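Local coordinates for protein peroxide stress regulator PerR, FUR family (Streptococcus pyogenes, PDB 4LMY) that probably acts as a peroxide-responsive transcription factor of the ferric uptake regulator family, a zinc-binding dimer that binds DNA, at residues Gln40-Pro45 against Glu124-Thr129; Val102-Cys107 against Pro145-Lys150; Arg21-Arg26 against Val74-Val79; Lys49-Leu54 against Pro59-Ala64. One frame throughout, in Å; residues are numbered along the deposited sequence.

Contact 1. Residues Gln40-Pro45 against Glu124-Thr129; sequences QSTEHP and EAHEQT
Thr42 lays its methyl group over the imidazole of His126, and this one pair of side chains makes nearly the whole contact. CG2 sits 3.5 Å from the centroid of the His126 ring and 18° off its normal, a CH-pi contact displaced toward CG and CD2. CB follows along the same face, 3.4 Å from His126 CD2. Threonine suits the place because its branch turns a methyl onto the ring while OG1 stands over the same face, out beyond NE2, 3.3 Å from that nitrogen.

With CG anti to the backbone N (chi1 169°), His126 reaches out from the helix toward the loop, and its ND1 is hydrogen-bonded to Tyr131 O, which limits rotation of the imidazole. Thr129 OG1 bonds back to Ala125 O at 2.6 Å and also pairs with Tyr131 N, which steadies the residue holding the imidazole. Further round, Gln128 NE2 bonds to Glu124 OE1, while its OE1 accepts from Met114 N of the second subunit.

Such a small, exposed touch between the loop after helix 29-40 and the end of helix 118-129 is consistent with the two-domain build of Fur-family regulators, joining the DNA-binding winged helix to the dimerisation domain.

Contact 2. Residues Val102-Cys107 against Pro145-Lys150; sequences VVCEIC and PDCQAK. With ZN (zinc ion), chain F.
Cys104 and Cys107 on one segment and Cys147 on the other meet at a single zinc ion. Their SG atoms lie 2.3, 2.3 and 2.4 Å from the metal, and Cys144, next to Pro145, supplies the fourth sulfur, so that the site is built from two CxxC pairs. Cysteine suits the task because its soft sulfur binds zinc firmly. The first two sulfurs come in by different torsions: Cys104 SG is anti to its own backbone N (chi1 -177°), whereas Cys107 SG stands between the backbone N and the carbonyl carbon (chi1 74°).

Amide-to-sulfur bonds form a second group. The N-H of Cys107 points almost straight at Cys104 SG, 3.5 Å away with an angle of 169° at the hydrogen, and Ile106 N adds a weak bond to the same sulfur. These would probably ease the negative charge gathered on the coordinated thiolate, as in zinc-knuckle turns.

Van der Waals contacts finish the account. Ile106 CG2 packs 3.8 Å from Cys147 SG, and its CD1 makes an apolar pair with Cys147 CB at 4.1 Å, laying a hydrocarbon wall beside the metal site.

The zinc thus pins the end of strand 98-104 to the short, weakly bonded helix of about 145-148 that follows strand 140-143; Ile106 also rests on Ile143 of that strand, and Glu105 forms a salt bridge with Arg135 of the second subunit.

Contact 3. Residues Arg21-Arg26 against Val74-Val79; sequences REKHIR and VDEGFV
Lys23 and Glu76 reach for each other from opposite directions and join in a salt bridge, NZ to OE2 at 3.2 Å. The ammonium meets OE2 on its syn lone pair, the side facing the other carboxylate oxygen, yet the grip is one-sided, since OE1 remains 3.8 Å from Lys23 NZ. A long, flexible lysine fits here: its chain is bent at several torsions to bring NZ round to the acid. Ile25 arrives beside it with a hydrocarbon end, CD1 lying 3.9 Å from Glu76 OE1, so the carboxylate has a charged partner for one oxygen and a methyl against the other.

Backbone acceptors at both helix ends are met by Schellman motifs. His24, with positive phi (59°), gives its N-H to Arg21 O at 2.9 Å, and Ile25 N bonds to Leu20 O. After helix 63-75, Gly77 also takes a positive phi (86°), easily reached without a side chain, and its N makes a weak bond to Val74 O. Lys23 would probably offset the charge of an acid lying at the C-terminal end of helix 63-75. Glu22 OE2 is satisfied in turn by ND1 of His6, a zinc ligand.

The contact therefore ties together the ends of helices 12-22 and 63-75, with Glu76 and Ile25 both against Leu20 and Ile25 also on Val72. Next to it, Phe78, just before strand 79-82, stacks edge-to-face with His19, another ligand of that zinc.

Contact 4. Residues Lys49-Leu54 against Pro59-Ala64; sequences KIYRDL and PNMSLA
Tyr51 bridges the turn of a helix-turn-helix, consistent with the winged-helix DNA-binding domain of the Fur family: helix 47-54 precedes the turn, and helix 63-75, presumably the recognition helix, follows it. Starting at the backbone, CB of Tyr51 meets the methyl CD1 of Leu63 at 4.1 Å. CG stands anti to the backbone N (chi1 168°), which carries the ring away from its own helix and across the turn. Next, CD1 reaches the chain itself, 3.7 Å from Ser62 C, and here Leu63 N lies above one face of the ring, toward the rim. CE1 is closest of all, 3.3 Å from Met61 O, with that carbonyl oxygen at the ring edge and in its plane, where the slightly positive aromatic hydrogens point. CZ and OH pass the same oxygen at greater range, OH at 4.1 Å. A tyrosine works well because the flat ring can lie against a peptide chain, giving its edge to a carbonyl oxygen and a face to an amide nitrogen.

Beside Tyr51, Met61 turns at chi3 (-79°) so that its thioether end lies on Leu54. A flexible methionine can mould itself to that surface. Val66 of the second helix touches Met61 and Tyr51 alike, and Thr30 of helix 29-40 touches Met61 too. Ser62 holds the N-cap position of helix 63-75, its OG hydrogen-bonded to Thr65 OG1. At the tip of the Met61 side chain, SD and CE both lie 3.8 Å from Leu54 CB.

Overall arrangement
None of the four contacts is a fully buried core. Contacts 1, 3 and 4 lie at the surface, and contact 2 is partly buried. Contacts 3 and 4 share helix 63-75, one at its end and the other at its start, their centres about 20 Å apart. Contact 4 touches contact 1 through Pro45 on Ile50. Contact 2 stands far off, its centre about 49 Å from that of contact 4, and like contact 1 it touches the second subunit. Chemistry follows place: metal-sulfur bonds at the distal end, a salt bridge between helix ends, a methyl on an imidazole between what are probably the DNA-binding and dimerisation domains, and aromatic and thioether packing at the turn.

Contact 1. Residues Gln40-Pro45 against Glu124-Thr129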
loop_
_atom_site.group_PDB
_atom_site.type_symbol
_atom_site.label_atom_id
_atom_site.label_comp_id
_atom_site.label_asym_id
_atom_site.label_seq_id
_atom_site.Cartn_x
_atom_site.Cartn_y
_atom_site.Cartn_z
ATOM N N GLN B 40 11.952 1.679 11.252
ATOM C CA GLN B 40 11.663 3.108 11.284
ATOM C C GLN B 40 12.638 3.931 10.451
ATOM O O GLN B 40 12.347 5.076 10.103
ATOM C CB GLN B 40 11.660 3.626 12.723
ATOM C CG GLN B 40 10.560 3.049 13.593
ATOM C CD GLN B 40 10.290 3.895 14.820
ATOM O OE1 GLN B 40 11.068 4.788 15.156
ATOM N NE2 GLN B 40 9.177 3.625 15.490
ATOM N N SER B 41 13.795 3.354 10.136
ATOM C CA SER B 41 14.839 4.096 9.434
ATOM C C SER B 41 14.407 4.544 8.040
ATOM O O SER B 41 13.966 3.740 7.219
ATOM C CB SER B 41 16.136 3.288 9.356
ATOM O OG SER B 41 17.195 4.095 8.866
ATOM N N THR B 42 14.544 5.841 7.790
ATOM C CA THR B 42 14.150 6.433 6.520
ATOM C C THR B 42 15.374 6.664 5.652
ATOM O O THR B 42 15.402 7.554 4.801
ATOM C CB THR B 42 13.425 7.756 6.743
ATOM O OG1 THR B 42 14.258 8.633 7.510
ATOM C CG2 THR B 42 12.138 7.508 7.499
ATOM N N GLU B 43 16.391 5.850 5.894
ATOM C CA GLU B 43 17.607 5.861 5.105
ATOM C C GLU B 43 18.173 4.453 5.127
ATOM O O GLU B 43 17.507 3.516 5.566
ATOM C CB GLU B 43 18.610 6.863 5.679
ATOM C CG GLU B 43 18.647 6.890 7.196
ATOM C CD GLU B 43 19.688 7.846 7.739
ATOM O OE1 GLU B 43 19.795 8.978 7.221
ATOM O OE2 GLU B 43 20.405 7.461 8.684
ATOM N N HIS B 44 19.401 4.300 4.651
ATOM C CA HIS B 44 20.029 2.992 4.602
ATOM C C HIS B 44 21.308 3.044 5.424
ATOM O O HIS B 44 22.388 3.285 4.888
ATOM C CB HIS B 44 20.303 2.595 3.151
ATOM C CG HIS B 44 19.113 2.745 2.255
ATOM N ND1 HIS B 44 18.455 1.669 1.702
ATOM C CD2 HIS B 44 18.454 3.849 1.824
ATOM C CE1 HIS B 44 17.446 2.101 0.965
ATOM N NE2 HIS B 44 17.424 3.420 1.023
ATOM N N PRO B 45 21.181 2.829 6.743
ATOM C CA PRO B 45 22.290 3.037 7.677
ATOM C C PRO B 45 23.377 1.978 7.567
ATOM O O PRO B 45 23.109 0.826 7.226
ATOM C CB PRO B 45 21.609 2.942 9.044
ATOM C CG PRO B 45 20.460 2.031 8.815
ATOM C CD PRO B 45 19.966 2.358 7.431
ATOM N N GLU B 124 7.059 7.028 1.601
ATOM C CA GLU B 124 6.447 8.188 0.958
ATOM C C GLU B 124 5.832 9.149 1.966
ATOM O O GLU B 124 5.936 10.371 1.816
ATOM C CB GLU B 124 5.397 7.758 -0.066
ATOM C CG GLU B 124 5.986 7.276 -1.377
ATOM C CD GLU B 124 6.838 8.332 -2.064
ATOM O OE1 GLU B 124 6.568 9.542 -1.895
ATOM O OE2 GLU B 124 7.784 7.947 -2.778
ATOM N N ALA B 125 5.183 8.592 2.986
ATOM C CA ALA B 125 4.585 9.403 4.039
ATOM C C ALA B 125 5.644 10.277 4.698
ATOM O O ALA B 125 5.441 11.478 4.898
ATOM C CB ALA B 125 3.904 8.513 5.079
ATOM N N HIS B 126 6.784 9.678 5.017
ATOM C CA HIS B 126 7.874 10.420 5.636
ATOM C C HIS B 126 8.425 11.498 4.712
ATOM O O HIS B 126 8.596 12.644 5.119
ATOM C CB HIS B 126 9.011 9.484 6.030
ATOM C CG HIS B 126 10.257 10.201 6.438
ATOM N ND1 HIS B 126 10.351 10.919 7.611
ATOM C CD2 HIS B 126 11.454 10.337 5.819
ATOM C CE1 HIS B 126 11.558 11.446 7.708
ATOM N NE2 HIS B 126 12.248 11.103 6.633
ATOM N N GLU B 127 8.703 11.122 3.468
ATOM C CA GLU B 127 9.343 12.043 2.534
ATOM C C GLU B 127 8.498 13.284 2.280
ATOM O O GLU B 127 9.021 14.398 2.247
ATOM C CB GLU B 127 9.661 11.341 1.211
ATOM C CG GLU B 127 10.741 10.277 1.327
ATOM C CD GLU B 127 12.099 10.855 1.664
ATOM O OE1 GLU B 127 12.573 11.745 0.926
ATOM O OE2 GLU B 127 12.693 10.420 2.672
ATOM N N GLN B 128 7.191 13.089 2.125
ATOM C CA GLN B 128 6.300 14.178 1.728
ATOM C C GLN B 128 5.805 15.053 2.880
ATOM O O GLN B 128 5.337 16.171 2.653
ATOM C CB GLN B 128 5.101 13.632 0.950
ATOM C CG GLN B 128 5.473 12.962 -0.362
ATOM C CD GLN B 128 4.261 12.457 -1.116
ATOM O OE1 GLN B 128 3.250 13.150 -1.226
ATOM N NE2 GLN B 128 4.352 11.235 -1.629
ATOM N N THR B 129 5.898 14.547 4.107
ATOM C CA THR B 129 5.347 15.267 5.255
ATOM C C THR B 129 6.395 15.635 6.299
ATOM O O THR B 129 6.198 16.563 7.084
ATOM C CB THR B 129 4.243 14.449 5.962
ATOM O OG1 THR B 129 4.825 13.303 6.596
ATOM C CG2 THR B 129 3.176 14.005 4.972
#

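Contact 2. Residues Val102-Cys107 against Pro145-Lys150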
loop_
_atom_site.group_PDB
_atom_site.type_symbol
_atom_site.label_atom_id
_atom_site.label_comp_id
_atom_site.label_asym_id
_atom_site.label_seq_id
_atom_site.Cartn_x
_atom_site.Cartn_y
_atom_site.Cartn_z
ATOM N N VAL B 102 -8.161 -9.264 5.158
ATOM C CA VAL B 102 -9.242 -8.801 4.301
ATOM C C VAL B 102 -10.547 -9.344 4.877
ATOM O O VAL B 102 -10.684 -10.546 5.115
ATOM C CB VAL B 102 -9.043 -9.191 2.810
ATOM C CG1 VAL B 102 -8.915 -10.695 2.637
ATOM C CG2 VAL B 102 -10.180 -8.640 1.964
ATOM N N VAL B 103 -11.490 -8.447 5.140
ATOM C CA VAL B 103 -12.724 -8.817 5.822
ATOM C C VAL B 103 -13.909 -8.749 4.871
ATOM O O VAL B 103 -14.055 -7.779 4.129
ATOM C CB VAL B 103 -12.995 -7.881 7.022
ATOM C CG1 VAL B 103 -14.235 -8.326 7.773
ATOM C CG2 VAL B 103 -11.783 -7.839 7.950
ATOM N N CYS B 104 -14.754 -9.777 4.884
ATOM C CA CYS B 104 -15.924 -9.782 4.017
ATOM C C CYS B 104 -16.991 -8.837 4.547
ATOM O O CYS B 104 -17.427 -8.959 5.690
ATOM C CB CYS B 104 -16.505 -11.189 3.851
ATOM S SG CYS B 104 -17.916 -11.245 2.701
ATOM N N GLU B 105 -17.405 -7.898 3.702
ATOM C CA GLU B 105 -18.404 -6.905 4.070
ATOM C C GLU B 105 -19.747 -7.551 4.394
ATOM O O GLU B 105 -20.522 -7.020 5.187
ATOM C CB GLU B 105 -18.589 -5.902 2.931
ATOM C CG GLU B 105 -17.308 -5.243 2.455
ATOM C CD GLU B 105 -17.192 -3.804 2.907
ATOM O OE1 GLU B 105 -16.680 -2.979 2.122
ATOM O OE2 GLU B 105 -17.606 -3.500 4.044
ATOM N N ILE B 106 -20.013 -8.697 3.778
ATOM C CA ILE B 106 -21.306 -9.364 3.920
ATOM C C ILE B 106 -21.387 -10.348 5.092
ATOM O O ILE B 106 -22.330 -10.296 5.882
ATOM C CB ILE B 106 -21.705 -10.086 2.613
ATOM C CG1 ILE B 106 -21.809 -9.076 1.465
ATOM C CG2 ILE B 106 -23.009 -10.841 2.794
ATOM C CD1 ILE B 106 -22.184 -9.688 0.128
ATOM N N CYS B 107 -20.406 -11.241 5.206
ATOM C CA CYS B 107 -20.475 -12.300 6.215
ATOM C C CYS B 107 -19.462 -12.143 7.345
ATOM O O CYS B 107 -19.572 -12.806 8.376
ATOM C CB CYS B 107 -20.330 -13.682 5.568
ATOM S SG CYS B 107 -18.650 -14.091 5.039
ATOM N N PRO B 145 -15.186 -15.242 -1.718
ATOM C CA PRO B 145 -15.635 -16.098 -2.823
ATOM C C PRO B 145 -17.022 -16.714 -2.594
ATOM O O PRO B 145 -17.821 -16.766 -3.527
ATOM C CB PRO B 145 -14.559 -17.185 -2.872
ATOM C CG PRO B 145 -13.319 -16.474 -2.424
ATOM C CD PRO B 145 -13.773 -15.491 -1.373
ATOM N N ASP B 146 -17.306 -17.151 -1.372
ATOM C CA ASP B 146 -18.595 -17.772 -1.076
ATOM C C ASP B 146 -19.753 -16.784 -1.201
ATOM O O ASP B 146 -20.827 -17.136 -1.689
ATOM C CB ASP B 146 -18.590 -18.425 0.310
ATOM C CG ASP B 146 -17.842 -19.745 0.328
ATOM O OD1 ASP B 146 -17.614 -20.316 -0.759
ATOM O OD2 ASP B 146 -17.489 -20.217 1.429
ATOM N N CYS B 147 -19.532 -15.547 -0.768
ATOM C CA CYS B 147 -20.573 -14.526 -0.846
ATOM C C CYS B 147 -20.771 -14.023 -2.272
ATOM O O CYS B 147 -21.859 -13.576 -2.630
ATOM C CB CYS B 147 -20.273 -13.359 0.099
ATOM S SG CYS B 147 -20.716 -13.678 1.825
ATOM N N GLN B 148 -19.718 -14.094 -3.079
ATOM C CA GLN B 148 -19.807 -13.697 -4.481
ATOM C C GLN B 148 -20.775 -14.603 -5.238
ATOM O O GLN B 148 -21.384 -14.190 -6.222
ATOM C CB GLN B 148 -18.430 -13.742 -5.148
ATOM C CG GLN B 148 -17.444 -12.715 -4.618
ATOM C CD GLN B 148 -16.041 -12.908 -5.161
ATOM O OE1 GLN B 148 -15.070 -12.916 -4.407
ATOM N NE2 GLN B 148 -15.927 -13.056 -6.477
ATOM N N ALA B 149 -20.911 -15.838 -4.767
ATOM C CA ALA B 149 -21.752 -16.828 -5.434
ATOM C C ALA B 149 -23.207 -16.771 -4.979
ATOM O O ALA B 149 -24.072 -17.416 -5.570
ATOM C CB ALA B 149 -21.187 -18.225 -5.230
ATOM N N LYS B 150 -23.475 -16.002 -3.928
ATOM C CA LYS B 150 -24.831 -15.882 -3.398
ATOM C C LYS B 150 -25.518 -14.615 -3.896
ATOM O O LYS B 150 -24.871 -13.712 -4.426
ATOM C CB LYS B 150 -24.816 -15.895 -1.867
ATOM C CG LYS B 150 -24.278 -17.179 -1.257
ATOM C CD LYS B 150 -24.312 -17.119 0.259
ATOM C CE LYS B 150 -23.925 -18.455 0.874
ATOM N NZ LYS B 150 -22.518 -18.832 0.571
HETATM ZN ZN ZN F . -18.561 -13.432 2.797
#

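Contact 3. Residues Arg21-Arg26 against Val74-Val79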
loop_
_atom_site.group_PDB
_atom_site.type_symbol
_atom_site.label_atom_id
_atom_site.label_comp_id
_atom_site.label_asym_id
_atom_site.label_seq_id
_atom_site.Cartn_x
_atom_site.Cartn_y
_atom_site.Cartn_z
ATOM N N ARG B 21 10.706 -16.482 16.170
ATOM C CA ARG B 21 10.214 -17.450 17.147
ATOM C C ARG B 21 10.057 -18.820 16.504
ATOM O O ARG B 21 10.422 -19.838 17.093
ATOM C CB ARG B 21 8.867 -17.016 17.727
ATOM C CG ARG B 21 8.929 -15.874 18.721
ATOM C CD ARG B 21 7.582 -15.692 19.408
ATOM N NE ARG B 21 7.392 -14.328 19.889
ATOM C CZ ARG B 21 6.623 -13.425 19.290
ATOM N NH1 ARG B 21 5.955 -13.739 18.186
ATOM N NH2 ARG B 21 6.516 -12.207 19.801
ATOM N N GLU B 22 9.506 -18.834 15.293
ATOM C CA GLU B 22 9.324 -20.069 14.536
ATOM C C GLU B 22 10.644 -20.813 14.363
ATOM O O GLU B 22 10.672 -22.043 14.333
ATOM C CB GLU B 22 8.707 -19.775 13.165
ATOM C CG GLU B 22 7.215 -19.484 13.197
ATOM C CD GLU B 22 6.675 -19.050 11.845
ATOM O OE1 GLU B 22 7.488 -18.771 10.936
ATOM O OE2 GLU B 22 5.437 -18.988 11.691
ATOM N N LYS B 23 11.734 -20.060 14.265
ATOM C CA LYS B 23 13.059 -20.641 14.070
ATOM C C LYS B 23 13.811 -20.825 15.388
ATOM O O LYS B 23 14.989 -21.184 15.387
ATOM C CB LYS B 23 13.887 -19.769 13.129
ATOM C CG LYS B 23 13.202 -19.436 11.816
ATOM C CD LYS B 23 12.882 -20.687 11.021
ATOM C CE LYS B 23 13.209 -20.488 9.551
ATOM N NZ LYS B 23 14.667 -20.250 9.353
ATOM N N HIS B 24 13.123 -20.572 16.499
ATOM C CA HIS B 24 13.709 -20.682 17.837
ATOM C C HIS B 24 14.924 -19.778 18.032
ATOM O O HIS B 24 15.905 -20.169 18.664
ATOM C CB HIS B 24 14.076 -22.132 18.166
ATOM C CG HIS B 24 12.941 -23.094 18.008
ATOM N ND1 HIS B 24 12.800 -23.902 16.901
ATOM C CD2 HIS B 24 11.892 -23.377 18.817
ATOM C CE1 HIS B 24 11.713 -24.642 17.034
ATOM N NE2 HIS B 24 11.145 -24.343 18.187
ATOM N N ILE B 25 14.856 -18.570 17.486
ATOM C CA ILE B 25 15.914 -17.589 17.678
ATOM C C ILE B 25 15.541 -16.667 18.835
ATOM O O ILE B 25 14.463 -16.073 18.835
ATOM C CB ILE B 25 16.151 -16.766 16.402
ATOM C CG1 ILE B 25 16.549 -17.689 15.247
ATOM C CG2 ILE B 25 17.212 -15.702 16.638
ATOM C CD1 ILE B 25 16.667 -16.987 13.917
ATOM N N ARG B 26 16.428 -16.565 19.822
ATOM C CA ARG B 26 16.157 -15.777 21.023
ATOM C C ARG B 26 15.889 -14.317 20.690
ATOM O O ARG B 26 16.598 -13.708 19.889
ATOM C CB ARG B 26 17.316 -15.882 22.020
ATOM C CG ARG B 26 17.137 -15.035 23.277
ATOM C CD ARG B 26 18.279 -15.246 24.263
ATOM N NE ARG B 26 18.147 -14.402 25.449
ATOM C CZ ARG B 26 17.522 -14.768 26.565
ATOM N NH1 ARG B 26 16.968 -15.970 26.654
ATOM N NH2 ARG B 26 17.452 -13.934 27.593
ATOM N N VAL B 74 19.520 -10.366 7.878
ATOM C CA VAL B 74 19.854 -10.521 6.464
ATOM C C VAL B 74 19.586 -11.949 5.997
ATOM O O VAL B 74 18.990 -12.164 4.942
ATOM C CB VAL B 74 21.323 -10.131 6.175
ATOM C CG1 VAL B 74 21.770 -10.667 4.823
ATOM C CG2 VAL B 74 21.491 -8.621 6.231
ATOM N N ASP B 75 20.015 -12.921 6.797
ATOM C CA ASP B 75 19.826 -14.328 6.459
ATOM C C ASP B 75 18.355 -14.737 6.479
ATOM O O ASP B 75 17.903 -15.485 5.614
ATOM C CB ASP B 75 20.637 -15.227 7.394
ATOM C CG ASP B 75 22.133 -15.048 7.224
ATOM O OD1 ASP B 75 22.546 -14.380 6.254
ATOM O OD2 ASP B 75 22.896 -15.580 8.057
ATOM N N GLU B 76 17.609 -14.244 7.464
ATOM C CA GLU B 76 16.191 -14.578 7.580
ATOM C C GLU B 76 15.333 -13.798 6.581
ATOM O O GLU B 76 14.123 -14.007 6.496
ATOM C CB GLU B 76 15.690 -14.370 9.014
ATOM C CG GLU B 76 16.374 -15.256 10.050
ATOM C CD GLU B 76 16.205 -16.740 9.769
ATOM O OE1 GLU B 76 17.129 -17.515 10.096
ATOM O OE2 GLU B 76 15.148 -17.133 9.232
ATOM N N GLY B 77 15.966 -12.894 5.838
ATOM C CA GLY B 77 15.325 -12.238 4.711
ATOM C C GLY B 77 14.512 -10.995 5.015
ATOM O O GLY B 77 13.534 -10.708 4.324
ATOM N N PHE B 78 14.916 -10.244 6.035
ATOM C CA PHE B 78 14.188 -9.035 6.409
ATOM C C PHE B 78 14.991 -7.761 6.156
ATOM O O PHE B 78 14.448 -6.657 6.195
ATOM C CB PHE B 78 13.741 -9.108 7.871
ATOM C CG PHE B 78 12.829 -10.263 8.165
ATOM C CD1 PHE B 78 11.545 -10.293 7.648
ATOM C CD2 PHE B 78 13.252 -11.316 8.958
ATOM C CE1 PHE B 78 10.701 -11.351 7.913
ATOM C CE2 PHE B 78 12.411 -12.379 9.228
ATOM C CZ PHE B 78 11.133 -12.395 8.704
ATOM N N VAL B 79 16.285 -7.921 5.896
ATOM C CA VAL B 79 17.165 -6.788 5.624
ATOM C C VAL B 79 18.102 -7.112 4.460
ATOM O O VAL B 79 18.620 -8.223 4.364
ATOM C CB VAL B 79 17.991 -6.398 6.880
ATOM C CG1 VAL B 79 19.142 -5.468 6.517
ATOM C CG2 VAL B 79 17.095 -5.755 7.933
#

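Contact 4. Residues Lys49-Leu54 against Pro59-Ala64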
loop_
_atom_site.group_PDB
_atom_site.type_symbol
_atom_site.label_atom_id
_atom_site.label_comp_id
_atom_site.label_asym_id
_atom_site.label_seq_id
_atom_site.Cartn_x
_atom_site.Cartn_y
_atom_site.Cartn_z
ATOM N N LYS B 49 26.475 3.404 11.959
ATOM C CA LYS B 49 25.379 4.336 12.215
ATOM C C LYS B 49 24.375 3.745 13.196
ATOM O O LYS B 49 23.972 4.405 14.155
ATOM C CB LYS B 49 24.668 4.714 10.916
ATOM C CG LYS B 49 23.422 5.566 11.131
ATOM C CD LYS B 49 23.622 6.990 10.646
ATOM C CE LYS B 49 22.447 7.876 11.030
ATOM N NZ LYS B 49 22.604 8.474 12.386
ATOM N N ILE B 50 23.973 2.502 12.946
ATOM C CA ILE B 50 23.080 1.785 13.847
ATOM C C ILE B 50 23.681 1.747 15.246
ATOM O O ILE B 50 23.019 2.072 16.232
ATOM C CB ILE B 50 22.848 0.337 13.375
ATOM C CG1 ILE B 50 22.258 0.311 11.963
ATOM C CG2 ILE B 50 21.953 -0.404 14.355
ATOM C CD1 ILE B 50 22.199 -1.074 11.351
ATOM N N TYR B 51 24.950 1.357 15.313
ATOM C CA TYR B 51 25.680 1.278 16.569
ATOM C C TYR B 51 25.691 2.615 17.309
ATOM O O TYR B 51 25.398 2.670 18.500
ATOM C CB TYR B 51 27.110 0.793 16.308
ATOM C CG TYR B 51 28.046 0.933 17.485
ATOM C CD1 TYR B 51 27.782 0.297 18.689
ATOM C CD2 TYR B 51 29.204 1.693 17.385
ATOM C CE1 TYR B 51 28.636 0.424 19.767
ATOM C CE2 TYR B 51 30.066 1.824 18.456
ATOM C CZ TYR B 51 29.777 1.186 19.645
ATOM O OH TYR B 51 30.632 1.313 20.716
ATOM N N ARG B 52 26.017 3.688 16.596
ATOM C CA ARG B 52 26.094 5.014 17.207
ATOM C C ARG B 52 24.738 5.532 17.688
ATOM O O ARG B 52 24.653 6.189 18.727
ATOM C CB ARG B 52 26.736 6.023 16.247
ATOM C CG ARG B 52 28.249 5.897 16.138
ATOM C CD ARG B 52 28.855 7.020 15.303
ATOM N NE ARG B 52 28.676 6.812 13.867
ATOM C CZ ARG B 52 27.734 7.398 13.135
ATOM N NH1 ARG B 52 26.876 8.237 13.701
ATOM N NH2 ARG B 52 27.652 7.147 11.836
ATOM N N ASP B 53 23.682 5.234 16.937
ATOM C CA ASP B 53 22.348 5.728 17.270
ATOM C C ASP B 53 21.718 5.009 18.460
ATOM O O ASP B 53 20.964 5.610 19.226
ATOM C CB ASP B 53 21.416 5.642 16.058
ATOM C CG ASP B 53 21.685 6.728 15.039
ATOM O OD1 ASP B 53 22.426 7.680 15.365
ATOM O OD2 ASP B 53 21.148 6.638 13.916
ATOM N N LEU B 54 22.023 3.725 18.613
ATOM C CA LEU B 54 21.433 2.931 19.688
ATOM C C LEU B 54 22.301 2.900 20.945
ATOM O O LEU B 54 21.829 2.536 22.022
ATOM C CB LEU B 54 21.142 1.507 19.207
ATOM C CG LEU B 54 20.000 1.378 18.198
ATOM C CD1 LEU B 54 19.912 -0.041 17.663
ATOM C CD2 LEU B 54 18.689 1.785 18.847
ATOM N N PRO B 59 24.189 0.919 26.507
ATOM C CA PRO B 59 25.603 1.138 26.831
ATOM C C PRO B 59 26.440 -0.123 26.646
ATOM O O PRO B 59 27.646 -0.034 26.417
ATOM C CB PRO B 59 25.567 1.521 28.316
ATOM C CG PRO B 59 24.178 2.008 28.553
ATOM C CD PRO B 59 23.317 1.168 27.667
ATOM N N ASN B 60 25.798 -1.282 26.745
ATOM C CA ASN B 60 26.488 -2.559 26.618
ATOM C C ASN B 60 26.492 -3.090 25.186
ATOM O O ASN B 60 26.902 -4.224 24.937
ATOM C CB ASN B 60 25.874 -3.589 27.571
ATOM C CG ASN B 60 24.366 -3.694 27.427
ATOM O OD1 ASN B 60 23.824 -3.577 26.328
ATOM N ND2 ASN B 60 23.680 -3.908 28.544
ATOM N N MET B 61 26.024 -2.271 24.250
ATOM C CA MET B 61 26.019 -2.648 22.842
ATOM C C MET B 61 27.377 -2.366 22.214
ATOM O O MET B 61 27.973 -1.316 22.451
ATOM C CB MET B 61 24.922 -1.902 22.073
ATOM C CG MET B 61 24.913 -2.183 20.574
ATOM S SD MET B 61 23.715 -1.199 19.655
ATOM C CE MET B 61 22.202 -2.087 20.007
ATOM N N SER B 62 27.863 -3.315 21.422
ATOM C CA SER B 62 29.102 -3.139 20.680
ATOM C C SER B 62 28.817 -3.239 19.186
ATOM O O SER B 62 27.715 -3.602 18.780
ATOM C CB SER B 62 30.124 -4.201 21.090
ATOM O OG SER B 62 29.699 -5.492 20.686
ATOM N N LEU B 63 29.811 -2.914 18.367
ATOM C CA LEU B 63 29.669 -3.050 16.924
ATOM C C LEU B 63 29.435 -4.519 16.568
ATOM O O LEU B 63 28.679 -4.840 15.649
ATOM C CB LEU B 63 30.918 -2.523 16.216
ATOM C CG LEU B 63 30.869 -2.530 14.693
ATOM C CD1 LEU B 63 29.749 -1.602 14.220
ATOM C CD2 LEU B 63 32.211 -2.127 14.103
ATOM N N ALA B 64 30.088 -5.407 17.310
ATOM C CA ALA B 64 29.926 -6.841 17.104
ATOM C C ALA B 64 28.472 -7.262 17.307
ATOM O O ALA B 64 27.956 -8.106 16.576
ATOM C CB ALA B 64 30.842 -7.613 18.042
#